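Local coordinates for protein translation initiation factor 6 (Methanocaldococcus jannaschii, PDB 1G61) that binds to the 50S ribosomal subunit and prevents it from joining the 30S subunit to form the 70S initiation complex, at residues Y8-P13 / I30-D35; L18-E23 / S63-Y68; I25-I30 / K47-N52; V43-C48 / N203-V208; L110-D115 / A154-K159. One frame throughout, in Å; residues are numbered along the deposited sequence.

Interaction 1: residues Y8-P13 / I30-D35; sequences YFSGIP and IFLDKD
Phe9 turns one face of its ring to Leu32, a clear example of a CH-pi contact: Leu32 CD1 lies 4.0 Å from the centroid of the Phe9 ring and only 3° off the ring normal. The second methyl of the same leucine, CD2, reaches back to the root of the aromatic side chain and rests 3.6 Å from Phe9 CB, so the leucine fork spans the ring from its centre to its stem. The Phe9 side chain also touches Ile15 and Leu18 of helix 15-18 and Val40 of helix 34-44, which places it between the two helices. At the backbone, the Phe9 carbonyl opens a type I' beta turn that runs on to Ile12. The turn is closed from both ends, Ile12 N bonding to Phe9 O at 3.0 Å and Phe9 N to Ile12 O at the same length. Ser10 occupies the first central position with a positive phi and directs its CB toward the other segment; its OG comes obliquely to the ring of Phe31, 3.4 Å from Phe31 CD1. Gly11 follows, at backbone angles where a CB would be jammed against the carbonyl oxygen of Ser10. Ile12 then sends its CD1 crosswise to within 4.2 Å of Phe31 CZ, at about a right angle to the phenylalanine side chain. Phe31 leans inward with CG between its backbone N and carbonyl carbon (chi1 58°), and its ring also meets Leu18. Two residues on, Asp33 is the N-cap of helix 34-44, its OD2 accepting from Asp36 N.

Interaction 2: residues L18-E23 / S63-Y68; sequences LALTTE and SVANKY
Two flat peptide groups of segment 63-68 receive methyl groups from segment 18-23, each over a face. Leu20 CD2 sits above the Ser63-Val64 peptide, 3.5 Å from Ser63 C, while Thr22 CG2 sits above the Ala65-Asn66 peptide, 3.5 Å from Ala65 C. Both methyls approach from the same side of the strand, and the CB of Ala65 rises between them, 3.8 Å from Leu20 CD1 and 3.6 Å from Thr22 CG2. The amide of Asn66 is the third flat group: its OD1 accepts from Tyr68 N, which stands well above the amide plane, and this closes an Asx turn. The same OD1 also takes Gly69 N, and ND2 bonds to Asn114 O and Leu135 O, so the amide is held through both its atoms. Strands 20-21 and 64-65 are outermost strands of two different three-stranded sheets. They run side by side, the touching parts only 15° apart in direction, yet join through side chains rather than backbone bonds, consistent with the pseudo-fivefold alpha-beta propeller of the eIF-6 family. Leu20 carries CG between its backbone N and carbonyl carbon (chi1 66°), which turns the branch toward the facing strand, with CD2 at Ser63 and CD1 at Ala65. Ser63 touches CD2 of that leucine from its side chain, but its OG is bonded to Leu71 O. Past the alanine a water continues the contact, lying 2.7 Å from Thr22 OG1 and 2.9 Å from Asn66 O, although other acceptors may compete for its protons. Thr22 OG1 itself is already gripped by the backbone N-H groups of Glu24 and Ile25.

Interaction 3: residues I25-I30 / K47-N52; sequences ITLLPI and KCLQTN
Leu28 and Cys48 meet because each holds its gamma atom anti to the carbonyl carbon (chi1 -65° for Leu28 CG and -72° for Cys48 SG): the sulfur comes to 3.9 Å from Leu28 CD1, and on its other contact to 3.8 Å from Thr26 CB. These side chains, with Gln50, occupy the sheet face that looks to helix 34-44. On the reverse face, Leu27 CD2 packs 4.0 Å from Leu49 CB, and Ile25 and Leu49 both touch Phe87 of helix 78-90. The backbone is a parallel ladder, as expected of the beta-alpha-beta unit formed by strand 25-28, helix 34-44 and strand 47-50. Four bonds tie it, Thr26 N to Lys47 O, Leu49 N to Thr26 O, Leu28 N to Leu49 O and Thr51 N to Leu28 O. The last is 3.1 Å long and runs nearly along the C=O axis. Gln50 reaches beside the Pro29 carbonyl, its CG 3.7 Å from Pro29 O and its flank on Leu32 and Val37; replacing it by an alanine would probably open a gap beside the Pro29 carbonyl and leave Val37 with less cover. Where the ladder ends, one water accepts from Ile30 N at 2.9 Å and donates to Thr51 O and Asn52 OD1. The water thus gives Ile30 N an acceptor and Thr51 O a donor beyond the last direct rung.

Interaction 4: residues V43-C48 / N203-V208; sequences VLETKC and NSKGAV
Asn203 organises an Asx turn and reaches from it to Leu44, the last residue of helix 34-44. The turn links strands 200-202 and 207-210 of the sheet that also contains the N-terminal strand 4-7, an arrangement consistent with the velcro closure described for this fold. Among the hydrogen bonds, Asn203 ND2 gives a nearly straight one to Leu44 O, 2.9 Å long, with the acceptor in the amide plane and the nitrogen on a lone pair of the carbonyl. OD1 of the same amide accepts from Lys205 N at 2.8 Å and, more loosely, from Gly206 N, while ND2 has a second acceptor in Thr22 O. An alanine in place of Asn203 is likely to leave the Leu44 carbonyl without this donor and the turn without the acceptor that gathers two N-H groups. Lys205, bent at chi3 (-69°), brings NZ to Glu45 O at 3.2 Å from above the carbonyl plane, and NZ also bonds to Glu23 O. The charges of Glu45 and Lys205 do not meet; instead the side chains cross at a slant, with Lys205 CD 3.7 Å from Glu45 OE1. The apolar contact is Val43 CG1 on Val208 CG2, 3.7 Å apart. Separately, the Leu44 CD2 methyl is set against the Gly206 carbonyl, 3.3 Å from Gly206 O. Gly206 CA passes 3.6 Å from Val43 O, and a CB there would clash with that oxygen.

Interaction 5: residues L110-D115 / A154-K159; sequences LILTND and AVVTNK
Asn114 and Asn158 carry the hydrogen bonds, one amide from each segment. Asn114 ND2 donates to Thr157 O at 2.9 Å along an almost straight line (178°), the acceptor lying in the plane of its amide while the nitrogen stands above the carbonyl plane. Asn158 uses both atoms on one residue: OD1 accepts from Asp115 N in the carbonyl plane, and ND2 donates to Asp115 OD2 over 2.9 Å, meeting it from above the carboxylate plane. That carboxylate has a stronger partner beyond the pair, Lys67 N on OD1, and the Asn114 amide likewise bonds through OD1 to Lys116 N and through ND2 to Phe179 O. Apolar contacts lie further back along the strands. Leu112, its CG anti to the backbone N (chi1 179°), divides its methyls between two neighbours, CD2 lying 3.6 Å from Ala154 CB and CD1 3.6 Å from Val156 CG1. Water is the third link: two molecules bridge Thr113 O and Val156 O, though acceptors compete for their protons and one bond, to Val156 O, is weak. Strands 111-113 and 154-156 belong to separate three-stranded sheets of the alpha-beta propeller, and their axes come no nearer than 7.0 Å, too far for direct backbone pairing. Adjacent sheets therefore join by asparagine amides, methyl packing and bridging waters, and the two-bond grip on Asn158 should fix its amide against rotation.

How the interactions relate
Following the chain from the N terminus, interaction 1 brings the loop after strand 4-7 to the start of helix 34-44. Residues 18-23 lie within that loop, so interaction 2, which closes at 63-68, crosses it. Interaction 3 also crosses interaction 1, sharing Ile30 with it, and falls wholly between the segments of interaction 2. Interaction 4 begins at Val43, shares Lys47 and Cys48 with interaction 3, and closes only at 203-208, drawing the C-terminal strands to the first beta-alpha-beta unit; it crosses interaction 2 and encloses interaction 5. A probable hydrogen bond between Thr26 OG1 and Thr46 OG1 (2.7 Å) further joins interactions 3 and 4.

Interaction 1: residues Y8-P13 / I30-D35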
# COMPACT_ATOMS: atom_id res chain seq x y z
N TYR A 8 -5.56 9.78 12.48
CA TYR A 8 -5.37 8.60 13.29
C TYR A 8 -6.61 7.73 13.03
O TYR A 8 -7.70 8.25 12.82
CB TYR A 8 -5.28 8.92 14.77
CG TYR A 8 -4.22 9.90 15.16
CD1 TYR A 8 -4.45 11.27 15.16
CD2 TYR A 8 -2.96 9.43 15.52
CE1 TYR A 8 -3.42 12.13 15.53
CE2 TYR A 8 -1.93 10.28 15.89
CZ TYR A 8 -2.19 11.64 15.88
OH TYR A 8 -1.20 12.52 16.26
N PHE A 9 -6.42 6.43 13.03
CA PHE A 9 -7.54 5.48 12.95
C PHE A 9 -7.81 4.95 14.36
O PHE A 9 -7.03 4.09 14.83
CB PHE A 9 -7.21 4.33 12.02
CG PHE A 9 -7.20 4.65 10.54
CD1 PHE A 9 -7.59 5.92 10.06
CD2 PHE A 9 -6.84 3.68 9.63
CE1 PHE A 9 -7.61 6.18 8.70
CE2 PHE A 9 -6.84 3.96 8.26
CZ PHE A 9 -7.22 5.20 7.81
N SER A 10 -8.87 5.46 14.99
CA SER A 10 -9.19 5.11 16.36
C SER A 10 -7.93 5.21 17.23
O SER A 10 -7.62 4.32 18.03
CB SER A 10 -9.83 3.72 16.48
OG SER A 10 -11.05 3.72 15.72
N GLY A 11 -7.18 6.31 17.08
CA GLY A 11 -5.99 6.61 17.84
C GLY A 11 -4.66 6.07 17.33
O GLY A 11 -3.58 6.40 17.86
N ILE A 12 -4.71 5.24 16.30
CA ILE A 12 -3.52 4.54 15.82
C ILE A 12 -2.93 5.32 14.64
O ILE A 12 -3.66 5.59 13.67
CB ILE A 12 -3.89 3.10 15.38
CG1 ILE A 12 -4.39 2.28 16.56
CG2 ILE A 12 -2.74 2.42 14.67
CD1 ILE A 12 -5.09 0.99 16.13
N PRO A 13 -1.65 5.71 14.67
CA PRO A 13 -1.07 6.51 13.60
C PRO A 13 -0.51 5.69 12.44
O PRO A 13 -0.13 6.26 11.40
CB PRO A 13 0.10 7.23 14.29
CG PRO A 13 0.54 6.23 15.33
CD PRO A 13 -0.74 5.55 15.83
N ILE A 30 -12.50 -2.75 10.02
CA ILE A 30 -13.93 -2.67 10.35
C ILE A 30 -14.21 -1.76 11.53
O ILE A 30 -15.37 -1.34 11.68
CB ILE A 30 -14.53 -4.08 10.68
CG1 ILE A 30 -13.86 -4.78 11.88
CG2 ILE A 30 -14.48 -4.94 9.42
CD1 ILE A 30 -14.62 -6.08 12.22
N PHE A 31 -13.21 -1.42 12.34
CA PHE A 31 -13.51 -0.61 13.53
C PHE A 31 -13.67 0.85 13.19
O PHE A 31 -14.09 1.63 14.04
CB PHE A 31 -12.43 -0.82 14.61
CG PHE A 31 -10.99 -0.52 14.26
CD1 PHE A 31 -10.53 0.77 14.09
CD2 PHE A 31 -10.08 -1.57 14.12
CE1 PHE A 31 -9.19 1.04 13.78
CE2 PHE A 31 -8.76 -1.34 13.83
CZ PHE A 31 -8.32 -0.04 13.69
N LEU A 32 -13.29 1.30 11.99
CA LEU A 32 -13.45 2.74 11.70
C LEU A 32 -14.91 3.15 11.66
O LEU A 32 -15.75 2.34 11.20
CB LEU A 32 -12.85 3.03 10.33
CG LEU A 32 -11.35 3.25 10.25
CD1 LEU A 32 -11.06 3.90 8.87
CD2 LEU A 32 -10.78 4.05 11.40
N ASP A 33 -15.21 4.36 12.14
CA ASP A 33 -16.59 4.87 11.99
C ASP A 33 -16.84 5.48 10.62
O ASP A 33 -15.94 5.65 9.79
CB ASP A 33 -16.92 5.87 13.10
CG ASP A 33 -16.19 7.19 13.04
OD1 ASP A 33 -16.08 7.84 14.11
OD2 ASP A 33 -15.73 7.64 11.98
N LYS A 34 -18.13 5.82 10.35
CA LYS A 34 -18.51 6.25 9.02
C LYS A 34 -17.87 7.59 8.74
O LYS A 34 -17.48 7.86 7.61
CB LYS A 34 -20.02 6.27 8.81
CG LYS A 34 -20.36 5.63 7.46
CD LYS A 34 -20.04 4.13 7.52
CE LYS A 34 -21.27 3.32 7.90
NZ LYS A 34 -21.08 2.51 9.14
N ASP A 35 -17.68 8.47 9.73
CA ASP A 35 -17.00 9.72 9.35
C ASP A 35 -15.59 9.49 8.87
O ASP A 35 -15.17 10.14 7.90
CB ASP A 35 -16.95 10.69 10.52
CG ASP A 35 -18.25 11.40 10.83
OD1 ASP A 35 -19.21 11.37 10.02
OD2 ASP A 35 -18.26 11.99 11.92

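Interaction 2: residues L18-E23 / S63-Y68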
# COMPACT_ATOMS: atom_id res chain seq x y z
N LEU A 18 -2.88 -0.66 8.62
CA LEU A 18 -4.30 -0.87 8.76
C LEU A 18 -5.10 -0.77 7.46
O LEU A 18 -6.30 -1.05 7.47
CB LEU A 18 -4.86 0.20 9.73
CG LEU A 18 -4.38 0.08 11.19
CD1 LEU A 18 -4.91 1.27 11.97
CD2 LEU A 18 -4.89 -1.22 11.81
N ALA A 19 -4.50 -0.35 6.36
CA ALA A 19 -5.24 -0.04 5.15
C ALA A 19 -4.38 -0.08 3.92
O ALA A 19 -3.17 0.02 4.02
CB ALA A 19 -5.77 1.41 5.25
N LEU A 20 -5.04 -0.25 2.77
CA LEU A 20 -4.32 -0.13 1.50
C LEU A 20 -5.24 0.63 0.54
O LEU A 20 -6.50 0.60 0.69
CB LEU A 20 -3.86 -1.43 0.90
CG LEU A 20 -4.91 -2.44 0.44
CD1 LEU A 20 -5.47 -2.23 -0.96
CD2 LEU A 20 -4.24 -3.81 0.42
N THR A 21 -4.69 1.22 -0.49
CA THR A 21 -5.48 1.84 -1.55
C THR A 21 -4.88 1.60 -2.94
O THR A 21 -3.68 1.38 -3.10
CB THR A 21 -5.57 3.37 -1.30
OG1 THR A 21 -6.65 3.92 -2.10
CG2 THR A 21 -4.29 4.13 -1.57
N THR A 22 -5.78 1.67 -3.92
CA THR A 22 -5.40 1.78 -5.32
C THR A 22 -5.98 3.11 -5.81
O THR A 22 -6.42 3.95 -5.00
CB THR A 22 -5.90 0.59 -6.14
OG1 THR A 22 -7.31 0.67 -6.30
CG2 THR A 22 -5.55 -0.71 -5.43
N GLU A 23 -5.98 3.31 -7.14
CA GLU A 23 -6.72 4.44 -7.71
C GLU A 23 -8.23 4.25 -7.53
O GLU A 23 -8.94 5.27 -7.56
CB GLU A 23 -6.44 4.66 -9.19
CG GLU A 23 -4.97 4.92 -9.51
CD GLU A 23 -4.52 6.25 -8.96
OE1 GLU A 23 -5.26 7.26 -9.07
OE2 GLU A 23 -3.39 6.33 -8.42
N SER A 63 -2.22 -7.57 2.77
CA SER A 63 -2.74 -7.61 1.40
C SER A 63 -2.10 -6.52 0.57
O SER A 63 -1.55 -5.57 1.12
CB SER A 63 -4.27 -7.48 1.48
OG SER A 63 -4.77 -7.44 0.16
N VAL A 64 -2.22 -6.66 -0.76
CA VAL A 64 -1.68 -5.77 -1.79
C VAL A 64 -2.68 -5.65 -2.91
O VAL A 64 -3.34 -6.65 -3.23
CB VAL A 64 -0.43 -6.49 -2.36
CG1 VAL A 64 0.09 -5.85 -3.58
CG2 VAL A 64 0.65 -6.56 -1.28
N ALA A 65 -2.78 -4.48 -3.54
CA ALA A 65 -3.64 -4.38 -4.70
C ALA A 65 -3.17 -3.31 -5.65
O ALA A 65 -2.45 -2.38 -5.25
CB ALA A 65 -5.10 -4.08 -4.31
N ASN A 66 -3.57 -3.48 -6.90
CA ASN A 66 -3.35 -2.39 -7.87
C ASN A 66 -4.58 -2.39 -8.77
O ASN A 66 -5.63 -2.95 -8.40
CB ASN A 66 -2.01 -2.50 -8.58
CG ASN A 66 -1.91 -3.62 -9.60
OD1 ASN A 66 -2.86 -4.42 -9.73
ND2 ASN A 66 -0.78 -3.65 -10.33
N LYS A 67 -4.50 -1.74 -9.94
CA LYS A 67 -5.70 -1.69 -10.82
C LYS A 67 -6.09 -3.08 -11.33
O LYS A 67 -7.26 -3.31 -11.66
CB LYS A 67 -5.43 -0.82 -12.04
CG LYS A 67 -6.68 -0.49 -12.86
CD LYS A 67 -6.31 0.26 -14.18
CE LYS A 67 -5.94 -0.75 -15.26
NZ LYS A 67 -5.46 -0.10 -16.52
N TYR A 68 -5.11 -3.98 -11.41
CA TYR A 68 -5.29 -5.28 -12.07
C TYR A 68 -5.53 -6.44 -11.11
O TYR A 68 -6.20 -7.40 -11.53
CB TYR A 68 -4.03 -5.60 -12.89
CG TYR A 68 -3.82 -4.62 -14.04
CD1 TYR A 68 -2.79 -3.67 -14.02
CD2 TYR A 68 -4.64 -4.64 -15.16
CE1 TYR A 68 -2.56 -2.78 -15.05
CE2 TYR A 68 -4.44 -3.74 -16.19
CZ TYR A 68 -3.41 -2.81 -16.14
OH TYR A 68 -3.26 -1.96 -17.21
O HOH W 1 -8.04 -1.47 -7.85

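Interaction 3: residues I25-I30 / K47-N52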
# COMPACT_ATOMS: atom_id res chain seq x y z
N ILE A 25 -10.00 1.61 -5.28
CA ILE A 25 -10.57 1.07 -4.03
C ILE A 25 -9.64 1.34 -2.86
O ILE A 25 -8.44 1.49 -3.03
CB ILE A 25 -10.80 -0.46 -4.11
CG1 ILE A 25 -9.53 -1.33 -4.16
CG2 ILE A 25 -11.79 -0.77 -5.24
CD1 ILE A 25 -9.80 -2.83 -4.16
N THR A 26 -10.19 1.36 -1.66
CA THR A 26 -9.46 1.41 -0.43
C THR A 26 -10.02 0.38 0.53
O THR A 26 -11.23 0.33 0.67
CB THR A 26 -9.56 2.82 0.21
OG1 THR A 26 -9.15 3.80 -0.77
CG2 THR A 26 -8.67 2.87 1.44
N LEU A 27 -9.14 -0.42 1.12
CA LEU A 27 -9.55 -1.41 2.12
C LEU A 27 -9.20 -0.86 3.49
O LEU A 27 -8.06 -0.40 3.68
CB LEU A 27 -8.89 -2.77 1.90
CG LEU A 27 -9.02 -3.40 0.50
CD1 LEU A 27 -8.59 -4.86 0.56
CD2 LEU A 27 -10.40 -3.36 -0.08
N LEU A 28 -10.17 -0.91 4.41
CA LEU A 28 -10.06 -0.26 5.70
C LEU A 28 -10.46 -1.19 6.83
O LEU A 28 -11.21 -2.15 6.61
CB LEU A 28 -10.97 0.99 5.77
CG LEU A 28 -10.62 2.13 4.80
CD1 LEU A 28 -11.72 3.16 4.73
CD2 LEU A 28 -9.28 2.76 5.23
N PRO A 29 -10.02 -0.94 8.05
CA PRO A 29 -10.44 -1.81 9.18
C PRO A 29 -11.90 -1.65 9.53
O PRO A 29 -12.44 -0.55 9.37
CB PRO A 29 -9.56 -1.33 10.33
CG PRO A 29 -8.88 -0.12 9.89
CD PRO A 29 -9.11 0.12 8.45
N ILE A 30 -12.50 -2.75 10.02
CA ILE A 30 -13.93 -2.67 10.35
C ILE A 30 -14.21 -1.76 11.53
O ILE A 30 -15.37 -1.34 11.68
CB ILE A 30 -14.53 -4.08 10.68
CG1 ILE A 30 -13.86 -4.78 11.88
CG2 ILE A 30 -14.48 -4.94 9.42
CD1 ILE A 30 -14.62 -6.08 12.22
N LYS A 47 -13.74 3.97 -3.78
CA LYS A 47 -14.75 3.15 -3.15
C LYS A 47 -14.08 2.38 -2.00
O LYS A 47 -13.05 1.74 -2.21
CB LYS A 47 -15.43 2.21 -4.14
CG LYS A 47 -16.24 2.94 -5.21
CD LYS A 47 -17.59 3.41 -4.66
CE LYS A 47 -18.47 4.07 -5.72
NZ LYS A 47 -19.83 4.37 -5.18
N CYS A 48 -14.65 2.48 -0.82
CA CYS A 48 -14.03 1.95 0.38
C CYS A 48 -14.77 0.71 0.85
O CYS A 48 -16.00 0.71 0.92
CB CYS A 48 -14.05 2.99 1.49
SG CYS A 48 -12.89 4.34 1.23
N LEU A 49 -14.02 -0.31 1.18
CA LEU A 49 -14.55 -1.52 1.80
C LEU A 49 -13.93 -1.71 3.18
O LEU A 49 -12.68 -1.72 3.28
CB LEU A 49 -14.20 -2.76 0.96
CG LEU A 49 -14.58 -4.09 1.63
CD1 LEU A 49 -16.09 -4.22 1.80
CD2 LEU A 49 -14.02 -5.28 0.83
N GLN A 50 -14.77 -1.88 4.20
CA GLN A 50 -14.28 -2.27 5.52
C GLN A 50 -14.34 -3.79 5.61
O GLN A 50 -15.40 -4.38 5.41
CB GLN A 50 -15.14 -1.66 6.63
CG GLN A 50 -14.92 -0.13 6.67
CD GLN A 50 -15.68 0.51 7.82
OE1 GLN A 50 -15.15 0.58 8.97
NE2 GLN A 50 -16.89 0.94 7.58
N THR A 51 -13.21 -4.43 5.91
CA THR A 51 -13.14 -5.88 5.97
C THR A 51 -12.00 -6.29 6.89
O THR A 51 -11.00 -5.59 7.03
CB THR A 51 -12.98 -6.49 4.56
OG1 THR A 51 -13.11 -7.93 4.65
CG2 THR A 51 -11.63 -6.22 3.93
N ASN A 52 -12.12 -7.47 7.50
CA ASN A 52 -10.99 -8.17 8.07
C ASN A 52 -10.26 -8.95 6.99
O ASN A 52 -10.85 -9.27 5.94
CB ASN A 52 -11.47 -9.19 9.12
CG ASN A 52 -12.00 -8.59 10.42
OD1 ASN A 52 -11.69 -7.47 10.79
ND2 ASN A 52 -12.83 -9.40 11.08
O HOH W 2 -10.85 -5.09 9.76

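Interaction 4: residues V43-C48 / N203-V208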
# COMPACT_ATOMS: atom_id res chain seq x y z
N VAL A 43 -10.73 11.99 0.17
CA VAL A 43 -9.41 12.45 -0.23
C VAL A 43 -8.76 11.53 -1.24
O VAL A 43 -8.05 12.00 -2.14
CB VAL A 43 -8.53 12.67 1.01
CG1 VAL A 43 -8.14 11.36 1.63
CG2 VAL A 43 -7.26 13.44 0.64
N LEU A 44 -9.01 10.23 -1.17
CA LEU A 44 -8.43 9.31 -2.15
C LEU A 44 -9.29 9.16 -3.39
O LEU A 44 -8.82 8.63 -4.41
CB LEU A 44 -8.23 7.93 -1.49
CG LEU A 44 -7.26 7.97 -0.30
CD1 LEU A 44 -7.16 6.55 0.23
CD2 LEU A 44 -5.90 8.53 -0.71
N GLU A 45 -10.54 9.62 -3.32
CA GLU A 45 -11.55 9.51 -4.41
C GLU A 45 -11.73 8.04 -4.78
O GLU A 45 -11.64 7.67 -5.93
CB GLU A 45 -11.09 10.36 -5.61
CG GLU A 45 -10.93 11.82 -5.24
CD GLU A 45 -10.54 12.74 -6.37
OE1 GLU A 45 -10.93 12.46 -7.53
OE2 GLU A 45 -9.84 13.73 -6.06
N THR A 46 -12.00 7.18 -3.80
CA THR A 46 -12.09 5.74 -4.01
C THR A 46 -13.39 5.19 -3.44
O THR A 46 -14.04 5.90 -2.65
CB THR A 46 -10.95 4.99 -3.28
OG1 THR A 46 -10.95 5.48 -1.94
CG2 THR A 46 -9.61 5.26 -3.93
N LYS A 47 -13.74 3.97 -3.78
CA LYS A 47 -14.75 3.15 -3.15
C LYS A 47 -14.08 2.38 -2.00
O LYS A 47 -13.05 1.74 -2.21
CB LYS A 47 -15.43 2.21 -4.14
CG LYS A 47 -16.24 2.94 -5.21
CD LYS A 47 -17.59 3.41 -4.66
CE LYS A 47 -18.47 4.07 -5.72
NZ LYS A 47 -19.83 4.37 -5.18
N CYS A 48 -14.65 2.48 -0.82
CA CYS A 48 -14.03 1.95 0.38
C CYS A 48 -14.77 0.71 0.85
O CYS A 48 -16.00 0.71 0.92
CB CYS A 48 -14.05 2.99 1.49
SG CYS A 48 -12.89 4.34 1.23
N ASN A 203 -2.60 7.50 -3.38
CA ASN A 203 -2.72 7.22 -4.81
C ASN A 203 -2.38 8.53 -5.55
O ASN A 203 -1.84 9.46 -4.96
CB ASN A 203 -4.06 6.59 -5.19
CG ASN A 203 -5.23 7.49 -4.89
OD1 ASN A 203 -5.07 8.72 -4.80
ND2 ASN A 203 -6.45 6.94 -4.75
N SER A 204 -2.66 8.58 -6.87
CA SER A 204 -2.28 9.77 -7.64
C SER A 204 -3.14 10.97 -7.28
O SER A 204 -2.79 12.09 -7.73
CB SER A 204 -2.38 9.47 -9.15
OG SER A 204 -3.76 9.40 -9.51
N LYS A 205 -4.24 10.78 -6.54
CA LYS A 205 -5.20 11.82 -6.27
C LYS A 205 -5.05 12.40 -4.86
O LYS A 205 -5.44 13.55 -4.67
CB LYS A 205 -6.64 11.29 -6.49
CG LYS A 205 -6.87 10.97 -7.97
CD LYS A 205 -8.13 10.17 -8.20
CE LYS A 205 -7.95 8.77 -7.64
NZ LYS A 205 -9.19 7.97 -7.94
N GLY A 206 -4.52 11.66 -3.90
CA GLY A 206 -4.44 12.16 -2.55
C GLY A 206 -3.72 11.16 -1.66
O GLY A 206 -3.29 10.09 -2.11
N ALA A 207 -3.55 11.56 -0.39
CA ALA A 207 -2.89 10.68 0.58
C ALA A 207 -3.53 10.86 1.96
O ALA A 207 -4.03 11.94 2.32
CB ALA A 207 -1.41 10.98 0.67
N VAL A 208 -3.48 9.78 2.74
CA VAL A 208 -3.81 9.81 4.17
C VAL A 208 -2.50 9.54 4.89
O VAL A 208 -1.91 8.46 4.68
CB VAL A 208 -4.91 8.81 4.54
CG1 VAL A 208 -5.27 8.93 6.02
CG2 VAL A 208 -6.14 9.02 3.67

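Interaction 5: residues L110-D115 / A154-K159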
# COMPACT_ATOMS: atom_id res chain seq x y z
N LEU A 110 5.66 -7.08 2.35
CA LEU A 110 6.68 -7.73 1.50
C LEU A 110 6.63 -7.32 0.03
O LEU A 110 7.51 -7.71 -0.75
CB LEU A 110 6.49 -9.24 1.58
CG LEU A 110 6.69 -9.86 2.95
CD1 LEU A 110 6.17 -11.28 2.93
CD2 LEU A 110 8.16 -9.83 3.33
N ILE A 111 5.61 -6.56 -0.37
CA ILE A 111 5.39 -6.22 -1.78
C ILE A 111 5.05 -4.74 -1.88
O ILE A 111 4.26 -4.22 -1.05
CB ILE A 111 4.25 -7.07 -2.36
CG1 ILE A 111 4.58 -8.56 -2.27
CG2 ILE A 111 3.90 -6.64 -3.79
CD1 ILE A 111 3.40 -9.49 -2.59
N LEU A 112 5.58 -4.10 -2.89
CA LEU A 112 5.36 -2.68 -3.14
C LEU A 112 4.97 -2.52 -4.61
O LEU A 112 5.81 -2.84 -5.45
CB LEU A 112 6.64 -1.92 -2.82
CG LEU A 112 6.70 -0.43 -3.02
CD1 LEU A 112 5.83 0.28 -1.98
CD2 LEU A 112 8.15 0.03 -2.90
N THR A 113 3.77 -2.05 -4.93
CA THR A 113 3.31 -2.04 -6.31
C THR A 113 2.55 -0.79 -6.64
O THR A 113 1.79 -0.27 -5.81
CB THR A 113 2.46 -3.29 -6.61
OG1 THR A 113 2.28 -3.42 -8.04
CG2 THR A 113 1.08 -3.27 -5.93
N ASN A 114 2.70 -0.35 -7.90
CA ASN A 114 1.71 0.57 -8.45
C ASN A 114 1.09 -0.13 -9.67
O ASN A 114 1.12 -1.39 -9.74
CB ASN A 114 2.25 1.96 -8.75
CG ASN A 114 3.35 1.98 -9.78
OD1 ASN A 114 3.63 0.97 -10.44
ND2 ASN A 114 3.98 3.16 -9.96
N ASP A 115 0.54 0.59 -10.64
CA ASP A 115 -0.08 -0.04 -11.81
C ASP A 115 0.92 -0.26 -12.94
O ASP A 115 0.46 -0.68 -14.02
CB ASP A 115 -1.24 0.84 -12.33
CG ASP A 115 -2.36 0.90 -11.31
OD1 ASP A 115 -2.43 0.06 -10.39
OD2 ASP A 115 -3.19 1.83 -11.37
N ALA A 154 8.41 1.87 1.99
CA ALA A 154 8.19 2.86 0.94
C ALA A 154 6.70 2.95 0.66
O ALA A 154 5.96 2.07 1.06
CB ALA A 154 8.94 2.47 -0.34
N VAL A 155 6.33 4.05 0.03
CA VAL A 155 5.00 4.32 -0.48
C VAL A 155 5.16 4.55 -1.97
O VAL A 155 6.06 5.31 -2.40
CB VAL A 155 4.40 5.58 0.17
CG1 VAL A 155 3.04 5.95 -0.45
CG2 VAL A 155 4.26 5.41 1.66
N VAL A 156 4.30 3.94 -2.78
CA VAL A 156 4.37 4.13 -4.22
C VAL A 156 2.97 4.31 -4.78
O VAL A 156 2.02 3.66 -4.32
CB VAL A 156 5.15 3.03 -4.95
CG1 VAL A 156 4.42 1.69 -4.98
CG2 VAL A 156 5.49 3.52 -6.37
N THR A 157 2.89 5.23 -5.73
CA THR A 157 1.65 5.47 -6.45
C THR A 157 2.00 5.52 -7.94
O THR A 157 3.20 5.39 -8.32
CB THR A 157 0.94 6.77 -6.07
OG1 THR A 157 1.66 7.87 -6.68
CG2 THR A 157 0.93 6.96 -4.55
N ASN A 158 1.06 5.68 -8.82
CA ASN A 158 1.34 5.88 -10.24
C ASN A 158 2.08 7.18 -10.53
O ASN A 158 2.67 7.30 -11.61
CB ASN A 158 0.03 5.84 -11.05
CG ASN A 158 -0.58 4.45 -11.03
OD1 ASN A 158 0.14 3.44 -10.93
ND2 ASN A 158 -1.90 4.39 -11.12
N LYS A 159 2.06 8.11 -9.57
CA LYS A 159 2.66 9.42 -9.81
C LYS A 159 3.99 9.57 -9.12
O LYS A 159 4.87 10.30 -9.60
CB LYS A 159 1.69 10.51 -9.29
CG LYS A 159 2.10 11.90 -9.69
CD LYS A 159 1.02 12.93 -9.31
CE LYS A 159 1.24 14.24 -10.08
NZ LYS A 159 0.19 15.23 -9.67
O HOH W 3 1.17 0.64 -3.18
O HOH W 4 -0.08 2.42 -5.67